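Long-range contacts in Slr1951 protein (Synechocystis sp., PDB 3HX1), which is of unknown function but carries a forkhead-associated (FHA) domain, a fold that in its relatives recognises phosphothreonine peptides, and probably serves in phosphoprotein binding: residues S80-G88 against G99-Q107; T28-R39 against V49-R58. All coordinates share one frame; numbering follows the deposited sequence.

Interaction 1: residues S80-G88 against G99-Q107; sequences SVNGLMING and GDEIVMGPQ
Met-85 and Val-103 pair across short antiparallel strands 84-86 and 101-103, which lie between 89-91 and 109-115 in one sheet of the FHA beta sandwich. Their backbones exchange two hydrogen bonds: Met-85 N to Val-103 O at 2.9 Å and Val-103 N to Met-85 O at 2.8 Å. Met-85, present as selenomethionine, lies side by side with Val-103, its CB 3.3 Å from Val-103 O. CG is anti to the backbone N (chi1 -171°), and SE carries the chain onward. A bend at chi3 then brings the terminal CE to 3.8 Å from Val-103 CG1. The opposite side is lined by Ile-86 and Ile-102, with Leu-84 beside them. Ile-86 CD1 meets Ile-102 CG1 at 3.5 Å, and Ile-102 CG2 reaches Leu-84 CB at 3.9 Å. Leu-84 also touches Ile-70 and Val-91, and Ile-102 touches Val-110. A water donates to Gly-83 O, which also accepts from His-53 NE2, and weakly to Val-103 O. Asn-82 and Gly-83 probably match the Asn-Gly of FHA domains. The peptide groups of Met-85 and Val-103 fix the pairing of strands that splay to 134°, while side chains meeting across them do so through apolar contacts.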
loop_
_atom_site.group_PDB
_atom_site.type_symbol
_atom_site.label_atom_id
_atom_site.label_comp_id
_atom_site.label_asym_id
_atom_site.label_seq_id
_atom_site.Cartn_x
_atom_site.Cartn_y
_atom_site.Cartn_z
ATOM N N SER A 80 6.376 -11.208 -2.359
ATOM C CA SER A 80 7.708 -10.832 -1.900
ATOM C C SER A 80 8.062 -11.685 -0.693
ATOM O O SER A 80 7.307 -12.594 -0.342
ATOM C CB SER A 80 7.685 -9.359 -1.503
ATOM O OG SER A 80 6.434 -9.032 -0.897
ATOM N N VAL A 81 9.200 -11.409 -0.055
ATOM C CA VAL A 81 9.574 -12.184 1.131
ATOM C C VAL A 81 8.827 -11.569 2.313
ATOM O O VAL A 81 8.137 -12.271 3.057
ATOM C CB VAL A 81 11.112 -12.173 1.394
ATOM C CG1 VAL A 81 11.535 -10.913 2.152
ATOM C CG2 VAL A 81 11.502 -13.426 2.164
ATOM N N ASN A 82 8.964 -10.255 2.474
ATOM C CA ASN A 82 8.270 -9.538 3.531
ATOM C C ASN A 82 6.965 -9.125 2.870
ATOM O O ASN A 82 6.967 -8.355 1.912
ATOM C CB ASN A 82 9.063 -8.313 3.950
ATOM N N GLY A 83 5.852 -9.652 3.353
ATOM C CA GLY A 83 4.584 -9.307 2.744
ATOM C C GLY A 83 4.008 -8.027 3.302
ATOM O O GLY A 83 4.657 -6.979 3.310
ATOM N N LEU A 84 2.772 -8.117 3.765
ATOM C CA LEU A 84 2.090 -6.976 4.330
ATOM C C LEU A 84 1.855 -7.300 5.794
ATOM O O LEU A 84 1.146 -8.252 6.124
ATOM C CB LEU A 84 0.761 -6.764 3.606
ATOM C CG LEU A 84 0.866 -6.815 2.078
ATOM C CD1 LEU A 84 -0.502 -6.607 1.454
ATOM C CD2 LEU A 84 1.837 -5.742 1.606
HETATM N N MSE A 85 2.466 -6.519 6.675
HETATM C CA MSE A 85 2.308 -6.747 8.100
HETATM C C MSE A 85 1.398 -5.698 8.708
HETATM O O MSE A 85 1.673 -4.504 8.645
HETATM C CB MSE A 85 3.664 -6.714 8.784
HETATM C CG MSE A 85 3.635 -7.155 10.224
HETATM SE SE MSE A 85 5.447 -7.454 10.800
HETATM C CE MSE A 85 5.962 -5.617 11.170
ATOM N N ILE A 86 0.296 -6.151 9.282
ATOM C CA ILE A 86 -0.648 -5.245 9.905
ATOM C C ILE A 86 -0.778 -5.652 11.363
ATOM O O ILE A 86 -1.148 -6.788 11.674
ATOM C CB ILE A 86 -2.006 -5.310 9.193
ATOM C CG1 ILE A 86 -1.818 -4.878 7.731
ATOM C CG2 ILE A 86 -3.013 -4.433 9.913
ATOM C CD1 ILE A 86 -3.084 -4.806 6.920
ATOM N N ASN A 87 -0.438 -4.728 12.253
ATOM C CA ASN A 87 -0.493 -4.994 13.679
ATOM C C ASN A 87 0.353 -6.220 14.017
ATOM O O ASN A 87 -0.101 -7.134 14.705
ATOM C CB ASN A 87 -1.938 -5.200 14.114
ATOM C CG ASN A 87 -2.838 -4.071 13.664
ATOM O OD1 ASN A 87 -4.023 -4.036 13.985
ATOM N ND2 ASN A 87 -2.275 -3.141 12.909
ATOM N N GLY A 88 1.581 -6.229 13.500
ATOM C CA GLY A 88 2.524 -7.305 13.756
ATOM C C GLY A 88 2.314 -8.641 13.070
ATOM O O GLY A 88 3.151 -9.532 13.203
ATOM N N GLY A 99 -7.358 4.258 9.198
ATOM C CA GLY A 99 -6.594 4.228 10.429
ATOM C C GLY A 99 -5.606 3.085 10.425
ATOM O O GLY A 99 -4.806 2.941 11.348
ATOM N N ASP A 100 -5.666 2.256 9.386
ATOM C CA ASP A 100 -4.759 1.115 9.266
ATOM C C ASP A 100 -3.353 1.510 8.832
ATOM O O ASP A 100 -3.171 2.421 8.024
ATOM C CB ASP A 100 -5.294 0.093 8.258
ATOM C CG ASP A 100 -6.442 -0.719 8.803
ATOM O OD1 ASP A 100 -6.472 -0.941 10.036
ATOM O OD2 ASP A 100 -7.298 -1.146 7.996
ATOM N N GLU A 101 -2.362 0.819 9.379
ATOM C CA GLU A 101 -0.975 1.066 9.022
ATOM C C GLU A 101 -0.390 -0.231 8.494
ATOM O O GLU A 101 -0.119 -1.152 9.265
ATOM C CB GLU A 101 -0.157 1.503 10.230
ATOM C CG GLU A 101 1.327 1.622 9.908
ATOM C CD GLU A 101 2.213 1.513 11.135
ATOM O OE1 GLU A 101 2.094 0.502 11.865
ATOM O OE2 GLU A 101 3.030 2.432 11.362
ATOM N N ILE A 102 -0.200 -0.312 7.184
ATOM C CA ILE A 102 0.363 -1.518 6.611
ATOM C C ILE A 102 1.880 -1.422 6.569
ATOM O O ILE A 102 2.444 -0.774 5.692
ATOM C CB ILE A 102 -0.161 -1.778 5.190
ATOM C CG1 ILE A 102 -1.668 -2.043 5.221
ATOM C CG2 ILE A 102 0.543 -2.982 4.599
ATOM C CD1 ILE A 102 -2.501 -0.893 4.738
ATOM N N VAL A 103 2.535 -2.059 7.537
ATOM C CA VAL A 103 3.991 -2.055 7.598
ATOM C C VAL A 103 4.478 -3.068 6.586
ATOM O O VAL A 103 4.275 -4.280 6.717
ATOM C CB VAL A 103 4.495 -2.388 9.004
ATOM C CG1 VAL A 103 5.996 -2.507 8.991
ATOM C CG2 VAL A 103 4.070 -1.285 9.962
HETATM N N MSE A 104 5.134 -2.537 5.568
HETATM C CA MSE A 104 5.593 -3.349 4.482
HETATM C C MSE A 104 7.090 -3.457 4.173
HETATM O O MSE A 104 7.479 -3.492 2.992
HETATM C CB MSE A 104 4.770 -2.924 3.266
HETATM C CG MSE A 104 4.706 -1.415 2.917
HETATM SE SE MSE A 104 4.346 -1.551 1.109
HETATM C CE MSE A 104 6.013 -2.427 1.177
ATOM N N GLY A 105 7.878 -3.538 5.263
ATOM C CA GLY A 105 9.340 -3.645 5.255
ATOM C C GLY A 105 9.983 -2.789 6.369
ATOM O O GLY A 105 9.302 -1.922 6.938
ATOM N N PRO A 106 11.275 -2.993 6.721
ATOM C CA PRO A 106 11.925 -2.191 7.771
ATOM C C PRO A 106 11.861 -0.703 7.415
ATOM O O PRO A 106 12.333 -0.279 6.349
ATOM C CB PRO A 106 13.365 -2.706 7.762
ATOM C CG PRO A 106 13.210 -4.146 7.351
ATOM C CD PRO A 106 12.171 -4.061 6.244
ATOM N N GLN A 107 11.246 0.079 8.299
ATOM C CA GLN A 107 11.145 1.528 8.124
ATOM C C GLN A 107 10.142 2.015 7.064
ATOM O O GLN A 107 10.060 3.211 6.799
ATOM C CB GLN A 107 12.531 2.104 7.796
ATOM C CG GLN A 107 12.763 3.502 8.330
ATOM C CD GLN A 107 12.993 3.499 9.825
ATOM O OE1 GLN A 107 12.246 2.871 10.578
ATOM N NE2 GLN A 107 14.030 4.202 10.268
HETATM O O HOH W 1 6.501 -6.868 5.970
#

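Interaction 2: residues T28-R39 against V49-R58; sequences TETFYTIGRSPR and VSRIHAVLVR
Strands 31-35 and 54-58 run antiparallel, with Tyr-32 facing Leu-56 and Ile-34 facing Ala-54 as hydrogen-bonded pairs. Their axes lie 4.5 Å apart. The regular ladder ends in a classic beta bulge, where Ile-34 O accepts from both His-53 N and Ala-54 N. Beyond it, Arg-36 N bonds to Ser-50 O and Ser-37 N to Arg-51 O. Gly-35 passes tightly here: its CA is 3.2 Å from Arg-51 O, and a CB would clash with that oxygen. On one face, Ile-34 CD1 meets Leu-56 CD1 at 3.5 Å. On the other, Phe-31 spans two valines, with CZ 3.7 Å from Val-55 CG1 and CD1 by Val-57 CG1. At the far end Arg-58 NH1 donates to Thr-28 O at 2.9 Å.

Arg-36 starts with CG between its backbone N and carbonyl carbon (chi1 73°), then extends past Val-49 O. NH1 donates to this oxygen at 2.6 Å from above the carbonyl plane. Arg-51 N lies over one guanidinium face. With an alanine in place of Arg-36, Val-49 O would probably lose its guanidinium donor, and a gap would be likely to open beside the Val-49 and Ser-50 backbone where the aliphatic chain now lies. Arg-36 and Ser-50 belong to the Gly-Arg and Ser-x-x-His motifs of FHA domains, consistent with a phosphopeptide-binding loop region.

Strand 42-43 flanks 31-35, and 68-72 flanks 54-58. Leu-56 reaches Ile-70 on strand 68-72 and Leu-27 on strand 21-27 of the other sheet.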
loop_
_atom_site.group_PDB
_atom_site.type_symbol
_atom_site.label_atom_id
_atom_site.label_comp_id
_atom_site.label_asym_id
_atom_site.label_seq_id
_atom_site.Cartn_x
_atom_site.Cartn_y
_atom_site.Cartn_z
ATOM N N THR A 28 -7.592 7.475 -6.351
ATOM C CA THR A 28 -8.643 7.793 -7.306
ATOM C C THR A 28 -9.091 6.640 -8.193
ATOM O O THR A 28 -10.270 6.529 -8.531
ATOM C CB THR A 28 -8.157 8.961 -8.224
ATOM O OG1 THR A 28 -8.310 10.212 -7.540
ATOM C CG2 THR A 28 -8.919 8.985 -9.535
ATOM N N GLU A 29 -8.149 5.784 -8.573
ATOM C CA GLU A 29 -8.454 4.682 -9.473
ATOM C C GLU A 29 -8.968 3.387 -8.851
ATOM O O GLU A 29 -9.043 3.243 -7.632
ATOM C CB GLU A 29 -7.230 4.381 -10.346
ATOM C CG GLU A 29 -6.793 5.548 -11.235
ATOM C CD GLU A 29 -7.929 6.082 -12.098
ATOM O OE1 GLU A 29 -8.474 5.307 -12.912
ATOM O OE2 GLU A 29 -8.279 7.275 -11.958
ATOM N N THR A 30 -9.303 2.446 -9.730
ATOM C CA THR A 30 -9.841 1.145 -9.366
ATOM C C THR A 30 -8.790 0.105 -9.009
ATOM O O THR A 30 -9.023 -0.777 -8.175
ATOM C CB THR A 30 -10.678 0.592 -10.524
ATOM O OG1 THR A 30 -11.861 1.385 -10.674
ATOM C CG2 THR A 30 -11.054 -0.856 -10.276
ATOM N N PHE A 31 -7.635 0.203 -9.655
ATOM C CA PHE A 31 -6.551 -0.739 -9.435
ATOM C C PHE A 31 -5.244 0.048 -9.338
ATOM O O PHE A 31 -5.025 1.004 -10.081
ATOM C CB PHE A 31 -6.505 -1.714 -10.613
ATOM C CG PHE A 31 -5.474 -2.796 -10.482
ATOM C CD1 PHE A 31 -5.762 -3.979 -9.812
ATOM C CD2 PHE A 31 -4.219 -2.640 -11.053
ATOM C CE1 PHE A 31 -4.814 -4.994 -9.719
ATOM C CE2 PHE A 31 -3.264 -3.648 -10.964
ATOM C CZ PHE A 31 -3.563 -4.829 -10.296
ATOM N N TYR A 32 -4.381 -0.350 -8.410
ATOM C CA TYR A 32 -3.100 0.317 -8.227
ATOM C C TYR A 32 -2.038 -0.703 -7.872
ATOM O O TYR A 32 -2.227 -1.489 -6.948
ATOM C CB TYR A 32 -3.170 1.319 -7.078
ATOM C CG TYR A 32 -3.838 2.638 -7.369
ATOM C CD1 TYR A 32 -3.254 3.572 -8.226
ATOM C CD2 TYR A 32 -5.022 2.991 -6.720
ATOM C CE1 TYR A 32 -3.826 4.833 -8.417
ATOM C CE2 TYR A 32 -5.602 4.246 -6.903
ATOM C CZ TYR A 32 -5.003 5.163 -7.753
ATOM O OH TYR A 32 -5.578 6.408 -7.914
ATOM N N THR A 33 -0.926 -0.711 -8.598
ATOM C CA THR A 33 0.158 -1.620 -8.247
ATOM C C THR A 33 1.041 -0.779 -7.347
ATOM O O THR A 33 1.080 0.446 -7.478
ATOM C CB THR A 33 0.983 -2.089 -9.462
ATOM O OG1 THR A 33 1.430 -0.951 -10.210
ATOM C CG2 THR A 33 0.153 -2.999 -10.348
ATOM N N ILE A 34 1.745 -1.425 -6.433
ATOM C CA ILE A 34 2.594 -0.708 -5.501
ATOM C C ILE A 34 3.950 -1.374 -5.422
ATOM O O ILE A 34 4.041 -2.605 -5.384
ATOM C CB ILE A 34 1.966 -0.717 -4.104
ATOM C CG1 ILE A 34 0.600 -0.031 -4.146
ATOM C CG2 ILE A 34 2.884 -0.038 -3.117
ATOM C CD1 ILE A 34 -0.174 -0.162 -2.859
ATOM N N GLY A 35 5.007 -0.567 -5.386
ATOM C CA GLY A 35 6.340 -1.132 -5.306
ATOM C C GLY A 35 7.430 -0.098 -5.450
ATOM O O GLY A 35 7.147 1.088 -5.622
ATOM N N ARG A 36 8.680 -0.553 -5.395
ATOM C CA ARG A 36 9.833 0.331 -5.498
ATOM C C ARG A 36 10.236 0.695 -6.929
ATOM O O ARG A 36 11.006 1.635 -7.141
ATOM C CB ARG A 36 11.040 -0.299 -4.791
ATOM C CG ARG A 36 11.686 -1.477 -5.512
ATOM C CD ARG A 36 13.063 -1.735 -4.907
ATOM N NE ARG A 36 13.819 -2.766 -5.607
ATOM C CZ ARG A 36 14.043 -3.986 -5.123
ATOM N NH1 ARG A 36 13.566 -4.328 -3.933
ATOM N NH2 ARG A 36 14.751 -4.866 -5.821
ATOM N N SER A 37 9.721 -0.044 -7.906
ATOM C CA SER A 37 10.067 0.217 -9.295
ATOM C C SER A 37 9.254 1.319 -9.947
ATOM O O SER A 37 8.157 1.649 -9.496
ATOM C CB SER A 37 9.913 -1.057 -10.126
ATOM O OG SER A 37 9.680 -0.745 -11.492
ATOM N N PRO A 38 9.802 1.922 -11.013
ATOM C CA PRO A 38 9.116 2.992 -11.744
ATOM C C PRO A 38 7.853 2.436 -12.400
ATOM O O PRO A 38 6.957 3.191 -12.752
ATOM C CB PRO A 38 10.152 3.418 -12.778
ATOM C CG PRO A 38 11.435 3.203 -12.071
ATOM C CD PRO A 38 11.215 1.844 -11.423
ATOM N N ARG A 39 7.796 1.113 -12.563
ATOM C CA ARG A 39 6.631 0.443 -13.168
ATOM C C ARG A 39 5.375 0.619 -12.314
ATOM O O ARG A 39 4.283 0.844 -12.837
ATOM C CB ARG A 39 6.886 -1.064 -13.326
ATOM C CG ARG A 39 7.472 -1.525 -14.654
ATOM C CD ARG A 39 7.553 -3.054 -14.687
ATOM N NE ARG A 39 8.376 -3.581 -13.593
ATOM C CZ ARG A 39 8.234 -4.791 -13.050
ATOM N NH1 ARG A 39 7.295 -5.620 -13.490
ATOM N NH2 ARG A 39 9.036 -5.177 -12.063
ATOM N N VAL A 49 11.360 -3.198 -0.229
ATOM C CA VAL A 49 10.140 -3.293 -1.010
ATOM C C VAL A 49 10.430 -3.861 -2.391
ATOM O O VAL A 49 11.322 -3.396 -3.090
ATOM C CB VAL A 49 9.487 -1.915 -1.175
ATOM C CG1 VAL A 49 8.357 -1.992 -2.198
ATOM C CG2 VAL A 49 8.962 -1.443 0.163
ATOM N N SER A 50 9.673 -4.872 -2.782
ATOM C CA SER A 50 9.862 -5.481 -4.093
ATOM C C SER A 50 9.503 -4.485 -5.199
ATOM O O SER A 50 8.843 -3.468 -4.945
ATOM C CB SER A 50 8.981 -6.729 -4.225
ATOM O OG SER A 50 9.332 -7.699 -3.255
ATOM N N ARG A 51 9.941 -4.779 -6.418
ATOM C CA ARG A 51 9.650 -3.904 -7.548
ATOM C C ARG A 51 8.167 -3.629 -7.606
ATOM O O ARG A 51 7.758 -2.484 -7.806
ATOM C CB ARG A 51 10.165 -4.532 -8.840
ATOM C CG ARG A 51 11.682 -4.465 -8.868
ATOM C CD ARG A 51 12.308 -5.095 -10.085
ATOM N NE ARG A 51 13.738 -4.816 -10.089
ATOM C CZ ARG A 51 14.602 -5.329 -10.956
ATOM N NH1 ARG A 51 14.177 -6.159 -11.900
ATOM N NH2 ARG A 51 15.889 -5.005 -10.874
ATOM N N ILE A 52 7.378 -4.686 -7.424
ATOM C CA ILE A 52 5.919 -4.605 -7.392
ATOM C C ILE A 52 5.575 -5.453 -6.174
ATOM O O ILE A 52 5.556 -6.682 -6.242
ATOM C CB ILE A 52 5.251 -5.231 -8.640
ATOM C CG1 ILE A 52 5.711 -4.525 -9.919
ATOM C CG2 ILE A 52 3.742 -5.136 -8.496
ATOM C CD1 ILE A 52 5.129 -3.122 -10.138
ATOM N N HIS A 53 5.312 -4.778 -5.060
ATOM C CA HIS A 53 5.030 -5.427 -3.782
ATOM C C HIS A 53 3.584 -5.849 -3.533
ATOM O O HIS A 53 3.330 -6.836 -2.843
ATOM C CB HIS A 53 5.478 -4.498 -2.654
ATOM C CG HIS A 53 5.809 -5.211 -1.384
ATOM N ND1 HIS A 53 7.103 -5.526 -1.022
ATOM C CD2 HIS A 53 5.012 -5.664 -0.381
ATOM C CE1 HIS A 53 7.092 -6.138 0.151
ATOM N NE2 HIS A 53 5.837 -6.233 0.560
ATOM N N ALA A 54 2.630 -5.104 -4.073
ATOM C CA ALA A 54 1.243 -5.450 -3.854
ATOM C C ALA A 54 0.318 -4.738 -4.828
ATOM O O ALA A 54 0.778 -4.047 -5.738
ATOM C CB ALA A 54 0.864 -5.101 -2.430
ATOM N N VAL A 55 -0.986 -4.928 -4.634
ATOM C CA VAL A 55 -1.989 -4.277 -5.465
ATOM C C VAL A 55 -3.188 -3.835 -4.630
ATOM O O VAL A 55 -3.503 -4.428 -3.600
ATOM C CB VAL A 55 -2.493 -5.199 -6.593
ATOM C CG1 VAL A 55 -1.344 -5.592 -7.491
ATOM C CG2 VAL A 55 -3.165 -6.426 -5.995
ATOM N N LEU A 56 -3.845 -2.779 -5.094
ATOM C CA LEU A 56 -5.013 -2.214 -4.437
ATOM C C LEU A 56 -6.158 -2.259 -5.424
ATOM O O LEU A 56 -6.056 -1.708 -6.524
ATOM C CB LEU A 56 -4.762 -0.757 -4.050
ATOM C CG LEU A 56 -3.763 -0.482 -2.932
ATOM C CD1 LEU A 56 -3.521 1.009 -2.842
ATOM C CD2 LEU A 56 -4.304 -1.025 -1.617
ATOM N N VAL A 57 -7.245 -2.921 -5.046
ATOM C CA VAL A 57 -8.399 -3.002 -5.922
ATOM C C VAL A 57 -9.596 -2.448 -5.163
ATOM O O VAL A 57 -9.873 -2.865 -4.035
ATOM C CB VAL A 57 -8.692 -4.468 -6.353
ATOM C CG1 VAL A 57 -7.402 -5.161 -6.763
ATOM C CG2 VAL A 57 -9.351 -5.229 -5.223
ATOM N N ARG A 58 -10.293 -1.491 -5.765
ATOM C CA ARG A 58 -11.456 -0.917 -5.110
ATOM C C ARG A 58 -12.597 -1.886 -5.355
ATOM O O ARG A 58 -12.706 -2.437 -6.453
ATOM C CB ARG A 58 -11.776 0.443 -5.711
ATOM C CG ARG A 58 -12.750 1.283 -4.889
ATOM C CD ARG A 58 -12.738 2.718 -5.388
ATOM N NE ARG A 58 -12.948 2.760 -6.832
ATOM C CZ ARG A 58 -12.663 3.807 -7.599
ATOM N NH1 ARG A 58 -12.152 4.905 -7.054
ATOM N NH2 ARG A 58 -12.881 3.753 -8.911
#

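How the interactions relate
From the N terminus, interaction 2 comes first. Strand 31-35 leaves through a loop holding strand 42-43 and returns as 54-58. The chain then crosses strand 68-72 before interaction 1 opens at 80-88. Strands 89-91 and 93-95 follow, and 99-107 closes that second loop. The two contacts are in series and neither nests in nor crosses the other. Interaction 2 pairs two strands of the mixed sheet, and interaction 1 two of the antiparallel sheet. They meet at His-53, whose NE2 lies 3.1 Å from Gly-83 O, a probable hydrogen bond. Val-49 also packs on Met-104. The loops next to both pairs thus touch, consistent with the loop-bearing end of an FHA beta sandwich.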